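Local coordinates for geranyltranstransferase (Marinomonas sp. MED121, PDB 4F62), which probably catalyses the chain-lengthening condensation of isopentenyl diphosphate with allylic diphosphates, yielding short prenyl diphosphates such as farnesyl diphosphate, at residues L52-A57 against S65-S70; H78-I83 against G152-Q157; F121-L126 against K139-L144; V146-N151 against G182-A187. All coordinates share one frame; numbering follows the deposited sequence.

Contact 1. Residues L52-A57 against S65-S70; sequences LTYASA and SLTDAS
Tyr54 reaches from helix 48-60 to Thr67 and Asp68 of helix 65-86, and its side chain passes from a methyl group to a carboxylate on the way. From CB, CG lies anti to the carbonyl carbon (chi1 -71°), which carries the ring out beside the facing helix. CD1 is the first atom to touch, resting 3.7 Å from Thr67 CG2 with the methyl set obliquely to the ring. CE1 comes next and has Asp68 OD1 in the ring plane at its edge. At the tip, Tyr54 OH donates to Asp68 OD1 over 2.6 Å, a short bond made to the anti lone pair of the oxygen, with ring and carboxylate planes 71° apart. Arg15 of helix 5-23 forms a salt bridge with the same oxygen, so OD1 is held by a phenol and a guanidinium together, which would probably favour the ionised aspartate. The two helices follow each other in the chain as an antiparallel hairpin, 155° between directions and 9.4 Å between the short axes, within the all-helical bundle of the isoprenoid synthase fold. Beside the tyrosine the two helices meet through small groups. Thr67 CG2 also meets Ala57 CB at 3.7 Å, and Thr53 CG2 lies 3.9 Å from Ser70 CB. The hydroxyls of both threonines turn to other partners: Thr53 OG1 bonds to Arg49 O, and Thr67 OG1 bonds to Ser195 OG. Ser70 OG folds back on its own helix and donates to Leu66 O at 2.7 Å, joining the backbone N of Ser70 on that carbonyl.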
loop_
_atom_site.group_PDB
_atom_site.type_symbol
_atom_site.label_atom_id
_atom_site.label_comp_id
_atom_site.label_asym_id
_atom_site.label_seq_id
_atom_site.Cartn_x
_atom_site.Cartn_y
_atom_site.Cartn_z
ATOM N N LEU A 52 -8.946 -10.072 16.794
ATOM C CA LEU A 52 -10.165 -10.384 16.050
ATOM C C LEU A 52 -9.887 -11.346 14.903
ATOM O O LEU A 52 -10.683 -12.242 14.632
ATOM C CB LEU A 52 -10.779 -9.107 15.466
ATOM C CG LEU A 52 -11.460 -8.167 16.460
ATOM C CD1 LEU A 52 -11.789 -6.853 15.756
ATOM C CD2 LEU A 52 -12.725 -8.810 17.042
ATOM N N THR A 53 -8.765 -11.151 14.216
ATOM C CA THR A 53 -8.407 -12.000 13.078
ATOM C C THR A 53 -8.202 -13.446 13.515
ATOM O O THR A 53 -8.752 -14.382 12.916
ATOM C CB THR A 53 -7.133 -11.486 12.390
ATOM O OG1 THR A 53 -7.290 -10.087 12.114
ATOM C CG2 THR A 53 -6.872 -12.237 11.066
ATOM N N TYR A 54 -7.420 -13.638 14.571
ATOM C CA TYR A 54 -7.160 -14.992 15.043
ATOM C C TYR A 54 -8.433 -15.614 15.604
ATOM O O TYR A 54 -8.642 -16.822 15.460
ATOM C CB TYR A 54 -6.071 -15.001 16.116
ATOM C CG TYR A 54 -4.684 -14.702 15.598
ATOM C CD1 TYR A 54 -4.046 -15.570 14.712
ATOM C CD2 TYR A 54 -3.994 -13.567 16.015
ATOM C CE1 TYR A 54 -2.760 -15.303 14.239
ATOM C CE2 TYR A 54 -2.705 -13.294 15.550
ATOM C CZ TYR A 54 -2.093 -14.163 14.671
ATOM O OH TYR A 54 -0.819 -13.890 14.225
ATOM N N ALA A 55 -9.265 -14.796 16.260
ATOM C CA ALA A 55 -10.506 -15.296 16.883
ATOM C C ALA A 55 -11.487 -15.792 15.828
ATOM O O ALA A 55 -12.166 -16.798 16.016
ATOM C CB ALA A 55 -11.172 -14.207 17.745
ATOM N N SER A 56 -11.562 -15.079 14.711
ATOM C CA SER A 56 -12.473 -15.459 13.636
ATOM C C SER A 56 -11.995 -16.721 12.931
ATOM O O SER A 56 -12.801 -17.594 12.608
ATOM C CB SER A 56 -12.609 -14.324 12.623
ATOM O OG SER A 56 -13.088 -13.173 13.287
ATOM N N ALA A 57 -10.690 -16.816 12.691
ATOM C CA ALA A 57 -10.122 -18.037 12.111
ATOM C C ALA A 57 -10.464 -19.243 12.982
ATOM O O ALA A 57 -10.851 -20.296 12.477
ATOM C CB ALA A 57 -8.611 -17.916 11.948
ATOM N N SER A 65 -1.119 -19.909 8.178
ATOM C CA SER A 65 -0.079 -18.954 7.816
ATOM C C SER A 65 -0.683 -17.657 7.274
ATOM O O SER A 65 -0.209 -16.565 7.604
ATOM C CB SER A 65 0.922 -19.573 6.829
ATOM O OG SER A 65 0.295 -19.886 5.601
ATOM N N LEU A 66 -1.747 -17.764 6.475
ATOM C CA LEU A 66 -2.417 -16.556 5.981
ATOM C C LEU A 66 -3.212 -15.832 7.068
ATOM O O LEU A 66 -3.578 -14.670 6.894
ATOM C CB LEU A 66 -3.304 -16.829 4.747
ATOM C CG LEU A 66 -2.558 -17.194 3.448
ATOM C CD1 LEU A 66 -3.534 -17.486 2.311
ATOM C CD2 LEU A 66 -1.611 -16.080 3.040
ATOM N N THR A 67 -3.490 -16.493 8.186
ATOM C CA THR A 67 -4.096 -15.765 9.306
ATOM C C THR A 67 -3.041 -14.857 9.931
ATOM O O THR A 67 -3.311 -13.699 10.287
ATOM C CB THR A 67 -4.604 -16.715 10.408
ATOM O OG1 THR A 67 -5.320 -17.810 9.825
ATOM C CG2 THR A 67 -5.508 -15.965 11.360
ATOM N N ASP A 68 -1.838 -15.410 10.100
ATOM C CA ASP A 68 -0.684 -14.617 10.532
ATOM C C ASP A 68 -0.427 -13.448 9.586
ATOM O O ASP A 68 -0.255 -12.308 10.031
ATOM C CB ASP A 68 0.578 -15.485 10.616
ATOM C CG ASP A 68 0.614 -16.336 11.865
ATOM O OD1 ASP A 68 0.137 -15.869 12.928
ATOM O OD2 ASP A 68 1.108 -17.476 11.781
ATOM N N ALA A 69 -0.404 -13.726 8.283
ATOM C CA ALA A 69 -0.185 -12.661 7.301
ATOM C C ALA A 69 -1.266 -11.579 7.383
ATOM O O ALA A 69 -0.981 -10.374 7.310
ATOM C CB ALA A 69 -0.107 -13.245 5.890
ATOM N N SER A 70 -2.514 -11.993 7.563
ATOM C CA SER A 70 -3.608 -11.014 7.675
ATOM C C SER A 70 -3.518 -10.178 8.939
ATOM O O SER A 70 -3.700 -8.941 8.907
ATOM C CB SER A 70 -4.966 -11.724 7.649
ATOM O OG SER A 70 -5.124 -12.476 6.452
#

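Contact 2. Residues H78-I83 against G152-Q157; sequences HAYSLI and GMITGQ
The helical turns that carry Tyr80 and Ser81 on one side and Met153 and Ile154 on the other run nearly parallel, 22° apart, with their axes separated by 12.2 Å. Across this wide spacing Met153 and Tyr80 reach toward each other. The CG of Met153 stands anti to the backbone N (chi1 -174°) and the chain stays extended as far as the sulfur, where a bend at chi3 of 67° swings the methyl round to the tyrosine. Met153 SD rests 3.5 Å from Ser81 CB, while Met153 CE meets Tyr80 CE2 at 3.8 Å, approaching the ring obliquely. Farther out, Tyr80 OH lies 3.5 Å from Ile154 CD1, the two side chains crossing at about a right angle. Ser81 OG donates to His78 O of its own helix at 2.7 Å, a carbonyl that also receives Leu82 N. Gln157 packs against Asp85, which from the sequence probably opens the first aspartate-rich motif of the family. Among the surrounding helices, Tyr80 leans on Leu118 of helix 108-126 and Met153 on Leu184 of helix 170-194, while Asp116 of the second subunit packs against both Tyr80 and Ile154.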
loop_
_atom_site.group_PDB
_atom_site.type_symbol
_atom_site.label_atom_id
_atom_site.label_comp_id
_atom_site.label_asym_id
_atom_site.label_seq_id
_atom_site.Cartn_x
_atom_site.Cartn_y
_atom_site.Cartn_z
ATOM N N HIS A 78 -2.982 -0.361 10.381
ATOM C CA HIS A 78 -3.409 0.395 11.549
ATOM C C HIS A 78 -2.262 1.277 12.050
ATOM O O HIS A 78 -2.448 2.478 12.307
ATOM C CB HIS A 78 -3.886 -0.569 12.642
ATOM C CG HIS A 78 -4.280 0.106 13.919
ATOM N ND1 HIS A 78 -5.250 1.087 13.976
ATOM C CD2 HIS A 78 -3.834 -0.058 15.183
ATOM C CE1 HIS A 78 -5.381 1.501 15.224
ATOM N NE2 HIS A 78 -4.533 0.816 15.981
ATOM N N ALA A 79 -1.069 0.694 12.153
ATOM C CA ALA A 79 0.093 1.440 12.648
ATOM C C ALA A 79 0.464 2.596 11.721
ATOM O O ALA A 79 0.783 3.692 12.186
ATOM C CB ALA A 79 1.304 0.510 12.868
ATOM N N TYR A 80 0.426 2.355 10.414
ATOM C CA TYR A 80 0.703 3.428 9.466
ATOM C C TYR A 80 -0.303 4.553 9.632
ATOM O O TYR A 80 0.074 5.736 9.673
ATOM C CB TYR A 80 0.772 2.899 8.018
ATOM C CG TYR A 80 -0.261 3.429 7.029
ATOM C CD1 TYR A 80 -0.259 4.760 6.605
ATOM C CD2 TYR A 80 -1.203 2.572 6.470
ATOM C CE1 TYR A 80 -1.202 5.223 5.688
ATOM C CE2 TYR A 80 -2.138 3.024 5.551
ATOM C CZ TYR A 80 -2.136 4.345 5.165
ATOM O OH TYR A 80 -3.077 4.780 4.250
ATOM N N SER A 81 -1.580 4.196 9.742
ATOM C CA SER A 81 -2.616 5.224 9.861
ATOM C C SER A 81 -2.441 6.102 11.100
ATOM O O SER A 81 -2.759 7.288 11.059
ATOM C CB SER A 81 -4.011 4.602 9.867
ATOM O OG SER A 81 -4.284 4.005 11.116
ATOM N N LEU A 82 -1.949 5.521 12.196
ATOM C CA LEU A 82 -1.708 6.285 13.424
ATOM C C LEU A 82 -0.563 7.290 13.261
ATOM O O LEU A 82 -0.645 8.418 13.749
ATOM C CB LEU A 82 -1.418 5.344 14.603
ATOM C CG LEU A 82 -2.560 4.408 15.023
ATOM C CD1 LEU A 82 -2.121 3.449 16.135
ATOM C CD2 LEU A 82 -3.761 5.227 15.479
ATOM N N ILE A 83 0.509 6.881 12.586
ATOM C CA ILE A 83 1.646 7.769 12.365
ATOM C C ILE A 83 1.207 8.971 11.545
ATOM O O ILE A 83 1.430 10.125 11.921
ATOM C CB ILE A 83 2.775 7.058 11.587
ATOM C CG1 ILE A 83 3.318 5.874 12.385
ATOM C CG2 ILE A 83 3.908 8.025 11.295
ATOM C CD1 ILE A 83 4.365 5.087 11.609
ATOM N N GLY A 152 -12.654 2.795 2.224
ATOM C CA GLY A 152 -12.656 2.504 3.643
ATOM C C GLY A 152 -11.941 3.548 4.469
ATOM O O GLY A 152 -12.332 4.720 4.482
ATOM N N MET A 153 -10.875 3.118 5.134
ATOM C CA MET A 153 -10.200 3.923 6.153
ATOM C C MET A 153 -9.865 5.361 5.748
ATOM O O MET A 153 -10.212 6.305 6.462
ATOM C CB MET A 153 -8.930 3.205 6.629
ATOM C CG MET A 153 -8.244 3.896 7.788
ATOM S SD MET A 153 -6.663 3.116 8.162
ATOM C CE MET A 153 -5.719 3.524 6.675
ATOM N N ILE A 154 -9.198 5.535 4.609
ATOM C CA ILE A 154 -8.777 6.866 4.185
ATOM C C ILE A 154 -9.960 7.786 3.887
ATOM O O ILE A 154 -9.919 8.992 4.163
ATOM C CB ILE A 154 -7.851 6.806 2.975
ATOM C CG1 ILE A 154 -6.573 6.066 3.364
ATOM C CG2 ILE A 154 -7.469 8.200 2.528
ATOM C CD1 ILE A 154 -5.668 5.815 2.197
ATOM N N THR A 155 -11.021 7.227 3.331
ATOM C CA THR A 155 -12.190 8.046 3.058
ATOM C C THR A 155 -12.818 8.493 4.379
ATOM O O THR A 155 -13.295 9.621 4.488
ATOM C CB THR A 155 -13.178 7.327 2.135
ATOM O OG1 THR A 155 -12.704 7.454 0.788
ATOM C CG2 THR A 155 -14.565 7.958 2.230
ATOM N N GLY A 156 -12.757 7.631 5.393
ATOM C CA GLY A 156 -13.218 7.988 6.729
ATOM C C GLY A 156 -12.423 9.137 7.328
ATOM O O GLY A 156 -13.000 10.050 7.917
ATOM N N GLN A 157 -11.099 9.094 7.180
ATOM C CA GLN A 157 -10.240 10.167 7.664
ATOM C C GLN A 157 -10.547 11.451 6.921
ATOM O O GLN A 157 -10.559 12.529 7.514
ATOM C CB GLN A 157 -8.751 9.812 7.496
ATOM C CG GLN A 157 -8.286 8.607 8.320
ATOM C CD GLN A 157 -6.845 8.222 8.011
ATOM O OE1 GLN A 157 -6.565 7.597 6.985
ATOM N NE2 GLN A 157 -5.920 8.616 8.887
#

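Contact 3. Residues F121-L126 against K139-L144; sequences FAFELL and KLIQEL
The Phe123 ring has Leu144 CD2 over one face, 4.0 Å above the plane and displaced to the rim, and Ile141 CG2 at its edge, 4.2 Å from Phe123 CD1. One phenyl group thus wedges against two residues a helical turn apart on the facing helix. Leu144 can serve several partners because its CG is anti to the backbone N (chi1 -174°), which sends CD2 across the gap. That same Leu144 CD2 lies 4.0 Å from Ala122 CB and 3.7 Å from Leu126 CD1. Leu126 in turn sets its CB against Ile141 CG1 at 3.7 Å, and its CD2 comes 4.3 Å from Leu140 CB. No hydrogen bond joins the segments. The side-chain contacts are apolar, between helices that run antiparallel at 158° with short axes 10.3 Å apart. Away from this interface Lys139 NZ pairs with Glu143 OE2, and Glu143 also bridges to Arg190. Helices 108-126 and 134-148 form a hairpin covered by helix 170-194, whose Met191 touches both Leu126 and Leu140, while helix 65-86 backs Ala122 through Ile77. The hairpin also faces the dimer partner, where Phe123 stacks on Phe123 of the second subunit.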
loop_
_atom_site.group_PDB
_atom_site.type_symbol
_atom_site.label_atom_id
_atom_site.label_comp_id
_atom_site.label_asym_id
_atom_site.label_seq_id
_atom_site.Cartn_x
_atom_site.Cartn_y
_atom_site.Cartn_z
ATOM N N PHE A 121 4.446 -2.611 3.513
ATOM C CA PHE A 121 4.799 -3.826 4.248
ATOM C C PHE A 121 3.547 -4.704 4.445
ATOM O O PHE A 121 3.636 -5.931 4.435
ATOM C CB PHE A 121 5.440 -3.441 5.582
ATOM C CG PHE A 121 5.857 -4.612 6.429
ATOM C CD1 PHE A 121 6.734 -5.561 5.938
ATOM C CD2 PHE A 121 5.399 -4.733 7.743
ATOM C CE1 PHE A 121 7.141 -6.639 6.722
ATOM C CE2 PHE A 121 5.804 -5.813 8.544
ATOM C CZ PHE A 121 6.671 -6.764 8.031
ATOM N N ALA A 122 2.385 -4.075 4.620
ATOM C CA ALA A 122 1.141 -4.833 4.755
ATOM C C ALA A 122 0.929 -5.707 3.530
ATOM O O ALA A 122 0.563 -6.876 3.633
ATOM C CB ALA A 122 -0.036 -3.903 4.934
ATOM N N PHE A 123 1.195 -5.144 2.360
ATOM C CA PHE A 123 1.017 -5.898 1.129
ATOM C C PHE A 123 2.135 -6.888 0.911
ATOM O O PHE A 123 1.934 -7.923 0.275
ATOM C CB PHE A 123 0.792 -4.948 -0.056
ATOM C CG PHE A 123 -0.503 -4.172 0.061
ATOM C CD1 PHE A 123 -1.719 -4.785 -0.227
ATOM C CD2 PHE A 123 -0.508 -2.850 0.506
ATOM C CE1 PHE A 123 -2.923 -4.084 -0.108
ATOM C CE2 PHE A 123 -1.702 -2.139 0.631
ATOM C CZ PHE A 123 -2.918 -2.758 0.320
ATOM N N GLU A 124 3.308 -6.597 1.471
ATOM C CA GLU A 124 4.408 -7.547 1.420
ATOM C C GLU A 124 3.996 -8.792 2.208
ATOM O O GLU A 124 4.206 -9.923 1.766
ATOM C CB GLU A 124 5.685 -6.939 2.024
ATOM C CG GLU A 124 6.883 -7.914 2.070
ATOM C CD GLU A 124 8.133 -7.300 2.719
ATOM O OE1 GLU A 124 8.227 -6.049 2.844
ATOM O OE2 GLU A 124 9.025 -8.071 3.117
ATOM N N LEU A 125 3.404 -8.565 3.374
ATOM C CA LEU A 125 2.997 -9.646 4.285
ATOM C C LEU A 125 2.017 -10.582 3.593
ATOM O O LEU A 125 2.121 -11.803 3.707
ATOM C CB LEU A 125 2.350 -9.051 5.551
ATOM C CG LEU A 125 3.356 -8.410 6.520
ATOM C CD1 LEU A 125 2.692 -7.505 7.531
ATOM C CD2 LEU A 125 4.155 -9.514 7.223
ATOM N N LEU A 126 1.089 -9.998 2.840
ATOM C CA LEU A 126 0.044 -10.774 2.162
ATOM C C LEU A 126 0.482 -11.446 0.861
ATOM O O LEU A 126 -0.232 -12.302 0.337
ATOM C CB LEU A 126 -1.201 -9.910 1.908
ATOM C CG LEU A 126 -2.023 -9.569 3.160
ATOM C CD1 LEU A 126 -3.219 -8.669 2.796
ATOM C CD2 LEU A 126 -2.510 -10.853 3.801
ATOM N N LYS A 139 -7.592 -12.782 -2.671
ATOM C CA LYS A 139 -8.842 -12.433 -1.999
ATOM C C LYS A 139 -8.568 -11.610 -0.742
ATOM O O LYS A 139 -9.227 -10.597 -0.503
ATOM C CB LYS A 139 -9.654 -13.698 -1.677
ATOM C CG LYS A 139 -10.931 -13.479 -0.856
ATOM C CD LYS A 139 -12.010 -12.656 -1.589
ATOM C CE LYS A 139 -13.325 -12.615 -0.779
ATOM N NZ LYS A 139 -14.296 -11.571 -1.235
ATOM N N LEU A 140 -7.589 -12.033 0.056
ATOM C CA LEU A 140 -7.270 -11.306 1.282
ATOM C C LEU A 140 -6.745 -9.903 0.962
ATOM O O LEU A 140 -7.019 -8.935 1.684
ATOM C CB LEU A 140 -6.273 -12.083 2.146
ATOM C CG LEU A 140 -6.767 -13.452 2.614
ATOM C CD1 LEU A 140 -5.614 -14.296 3.193
ATOM C CD2 LEU A 140 -7.895 -13.277 3.628
ATOM N N ILE A 141 -6.009 -9.794 -0.133
ATOM C CA ILE A 141 -5.489 -8.508 -0.562
ATOM C C ILE A 141 -6.646 -7.593 -0.959
ATOM O O ILE A 141 -6.674 -6.414 -0.581
ATOM C CB ILE A 141 -4.477 -8.687 -1.712
ATOM C CG1 ILE A 141 -3.193 -9.307 -1.127
ATOM C CG2 ILE A 141 -4.195 -7.349 -2.399
ATOM C CD1 ILE A 141 -2.160 -9.749 -2.162
ATOM N N GLN A 142 -7.608 -8.145 -1.701
ATOM C CA GLN A 142 -8.807 -7.386 -2.067
ATOM C C GLN A 142 -9.541 -6.886 -0.830
ATOM O O GLN A 142 -9.969 -5.730 -0.790
ATOM C CB GLN A 142 -9.750 -8.230 -2.921
ATOM C CG GLN A 142 -9.198 -8.531 -4.298
ATOM C CD GLN A 142 -10.002 -9.597 -5.017
ATOM O OE1 GLN A 142 -10.812 -10.287 -4.403
ATOM N NE2 GLN A 142 -9.776 -9.744 -6.321
ATOM N N GLU A 143 -9.674 -7.759 0.170
ATOM C CA GLU A 143 -10.312 -7.408 1.435
ATOM C C GLU A 143 -9.590 -6.242 2.091
ATOM O O GLU A 143 -10.226 -5.305 2.588
ATOM C CB GLU A 143 -10.321 -8.600 2.406
ATOM C CG GLU A 143 -11.286 -9.734 2.037
ATOM C CD GLU A 143 -12.758 -9.341 2.130
ATOM O OE1 GLU A 143 -13.105 -8.434 2.924
ATOM O OE2 GLU A 143 -13.580 -9.947 1.406
ATOM N N LEU A 144 -8.262 -6.302 2.103
ATOM C CA LEU A 144 -7.476 -5.281 2.792
ATOM C C LEU A 144 -7.570 -3.961 2.035
ATOM O O LEU A 144 -7.675 -2.892 2.639
ATOM C CB LEU A 144 -6.011 -5.693 2.917
ATOM C CG LEU A 144 -5.151 -4.734 3.755
ATOM C CD1 LEU A 144 -5.619 -4.710 5.195
ATOM C CD2 LEU A 144 -3.658 -5.103 3.682
#

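Contact 4. Residues V146-N151 against G182-A187; sequences VASGRN and GALIKA
Ala147 is held closely against Ala183 and Ala187, with the CA atoms of Ala147 and Ala183 only 4.9 Å apart. Ala147 CB sits 3.6 Å from Ala187 CB and equally near Ala183 O, while Ala183 CB returns the contact at 3.5 Å from Ala147 O. Methyl groups of one segment thus rest on the backbone of the other. Leu184 adds a branch: its CD2 lies 3.8 Å from Ser148 OG and 4.1 Å from Ala147 CB. One step outward, Ser148 OG is fixed by a bond to Leu144 O of its own helix, and Ala147 O pairs with the backbone N of Met153. That second bond ties the end of helix 134-148 to the start of helix 153-162 across the turn. The turn begins at Gly149, where the backbone leaves helical geometry, and Arg150 O receives Thr155 OG1 in the same connection. Beyond it the Arg150 side chain leads away from helix 170-194, with Asn151 OD1 above one face of its guanidinium, and makes a salt bridge to Glu124 of the second subunit. The chemistry is accordingly divided: between the segments there are van der Waals contacts of methyls with each other and with backbone oxygens, and the small alanine side chains permit the close approach, while polar groups at the margins shape the turn and link the chain to its dimer partner.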
loop_
_atom_site.group_PDB
_atom_site.type_symbol
_atom_site.label_atom_id
_atom_site.label_comp_id
_atom_site.label_asym_id
_atom_site.label_seq_id
_atom_site.Cartn_x
_atom_site.Cartn_y
_atom_site.Cartn_z
ATOM N N VAL A 146 -10.026 -2.835 0.101
ATOM C CA VAL A 146 -11.316 -2.182 0.203
ATOM C C VAL A 146 -11.499 -1.558 1.594
ATOM O O VAL A 146 -12.175 -0.535 1.736
ATOM C CB VAL A 146 -12.475 -3.139 -0.179
ATOM C CG1 VAL A 146 -12.815 -4.063 0.957
ATOM C CG2 VAL A 146 -13.690 -2.348 -0.575
ATOM N N ALA A 147 -10.864 -2.158 2.604
ATOM C CA ALA A 147 -10.956 -1.663 3.977
ATOM C C ALA A 147 -10.046 -0.472 4.252
ATOM O O ALA A 147 -10.371 0.375 5.078
ATOM C CB ALA A 147 -10.644 -2.773 4.961
ATOM N N SER A 148 -8.907 -0.412 3.569
ATOM C CA SER A 148 -7.859 0.548 3.916
ATOM C C SER A 148 -7.864 1.814 3.065
ATOM O O SER A 148 -7.333 2.851 3.487
ATOM C CB SER A 148 -6.478 -0.112 3.783
ATOM O OG SER A 148 -6.455 -1.328 4.496
ATOM N N GLY A 149 -8.417 1.731 1.855
ATOM C CA GLY A 149 -8.258 2.813 0.890
ATOM C C GLY A 149 -9.463 3.722 0.739
ATOM O O GLY A 149 -10.179 3.998 1.707
ATOM N N ARG A 150 -9.681 4.170 -0.495
ATOM C CA ARG A 150 -10.765 5.089 -0.843
ATOM C C ARG A 150 -12.144 4.532 -0.513
ATOM O O ARG A 150 -13.112 5.287 -0.373
ATOM C CB ARG A 150 -10.688 5.434 -2.342
ATOM C CG ARG A 150 -11.008 4.249 -3.251
ATOM C CD ARG A 150 -10.336 4.375 -4.615
ATOM N NE ARG A 150 -10.702 3.244 -5.462
ATOM C CZ ARG A 150 -11.804 3.209 -6.210
ATOM N NH1 ARG A 150 -12.619 4.259 -6.234
ATOM N NH2 ARG A 150 -12.082 2.135 -6.943
ATOM N N ASN A 151 -12.249 3.212 -0.401
ATOM C CA ASN A 151 -13.527 2.600 -0.037
ATOM C C ASN A 151 -13.684 2.427 1.468
ATOM O O ASN A 151 -14.722 1.969 1.942
ATOM C CB ASN A 151 -13.708 1.248 -0.734
ATOM C CG ASN A 151 -14.092 1.394 -2.201
ATOM O OD1 ASN A 151 -13.258 1.231 -3.093
ATOM N ND2 ASN A 151 -15.363 1.700 -2.452
ATOM N N GLY A 182 -14.477 1.372 11.276
ATOM C CA GLY A 182 -15.319 0.196 11.108
ATOM C C GLY A 182 -14.753 -0.798 10.089
ATOM O O GLY A 182 -14.752 -2.015 10.313
ATOM N N ALA A 183 -14.269 -0.280 8.965
ATOM C CA ALA A 183 -13.852 -1.126 7.844
ATOM C C ALA A 183 -12.711 -2.094 8.194
ATOM O O ALA A 183 -12.753 -3.268 7.815
ATOM C CB ALA A 183 -13.503 -0.261 6.615
ATOM N N LEU A 184 -11.715 -1.615 8.941
ATOM C CA LEU A 184 -10.578 -2.454 9.311
ATOM C C LEU A 184 -10.975 -3.486 10.352
ATOM O O LEU A 184 -10.419 -4.590 10.388
ATOM C CB LEU A 184 -9.404 -1.624 9.841
ATOM C CG LEU A 184 -8.310 -1.118 8.907
ATOM C CD1 LEU A 184 -7.147 -0.602 9.749
ATOM C CD2 LEU A 184 -7.833 -2.212 7.929
ATOM N N ILE A 185 -11.923 -3.121 11.212
ATOM C CA ILE A 185 -12.450 -4.071 12.181
ATOM C C ILE A 185 -13.154 -5.191 11.434
ATOM O O ILE A 185 -13.016 -6.361 11.771
ATOM C CB ILE A 185 -13.479 -3.397 13.126
ATOM C CG1 ILE A 185 -12.795 -2.327 13.980
ATOM C CG2 ILE A 185 -14.174 -4.433 13.988
ATOM C CD1 ILE A 185 -11.658 -2.851 14.835
ATOM N N LYS A 186 -13.929 -4.823 10.418
ATOM C CA LYS A 186 -14.613 -5.821 9.592
ATOM C C LYS A 186 -13.625 -6.655 8.765
ATOM O O LYS A 186 -13.812 -7.868 8.585
ATOM C CB LYS A 186 -15.639 -5.146 8.669
ATOM C CG LYS A 186 -16.553 -6.129 7.937
ATOM C CD LYS A 186 -17.791 -5.427 7.343
ATOM C CE LYS A 186 -17.502 -4.874 5.956
ATOM N NZ LYS A 186 -18.541 -5.287 4.960
ATOM N N ALA A 187 -12.587 -6.006 8.250
ATOM C CA ALA A 187 -11.546 -6.720 7.500
ATOM C C ALA A 187 -10.893 -7.766 8.398
ATOM O O ALA A 187 -10.553 -8.864 7.951
ATOM C CB ALA A 187 -10.506 -5.758 6.982
#

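Overall arrangement
All four contacts are buried, but their depth and chemistry differ. Contact 4 lies nearest the centre of the chain, about 8 Å from its own centre, and relies on alanines; contact 3, about 13 Å out, uses larger leucine, isoleucine and phenylalanine side chains. Among the four, contact 1 alone has a hydrogen bond across its segments. Helix 65-86 serves contacts 1 and 2, whose centres lie about 20 Å apart on opposite sides of the chain's centre, while helix 134-148 serves contacts 3 and 4. Probable backbone and side-chain hydrogen bonds join contacts 2 and 4 at the turn between helices 134-148 and 153-162, and contact 1 packs on contact 3 through Ala69 and Leu125. The second subunit reaches contacts 2, 3 and 4 but leaves contact 1 untouched.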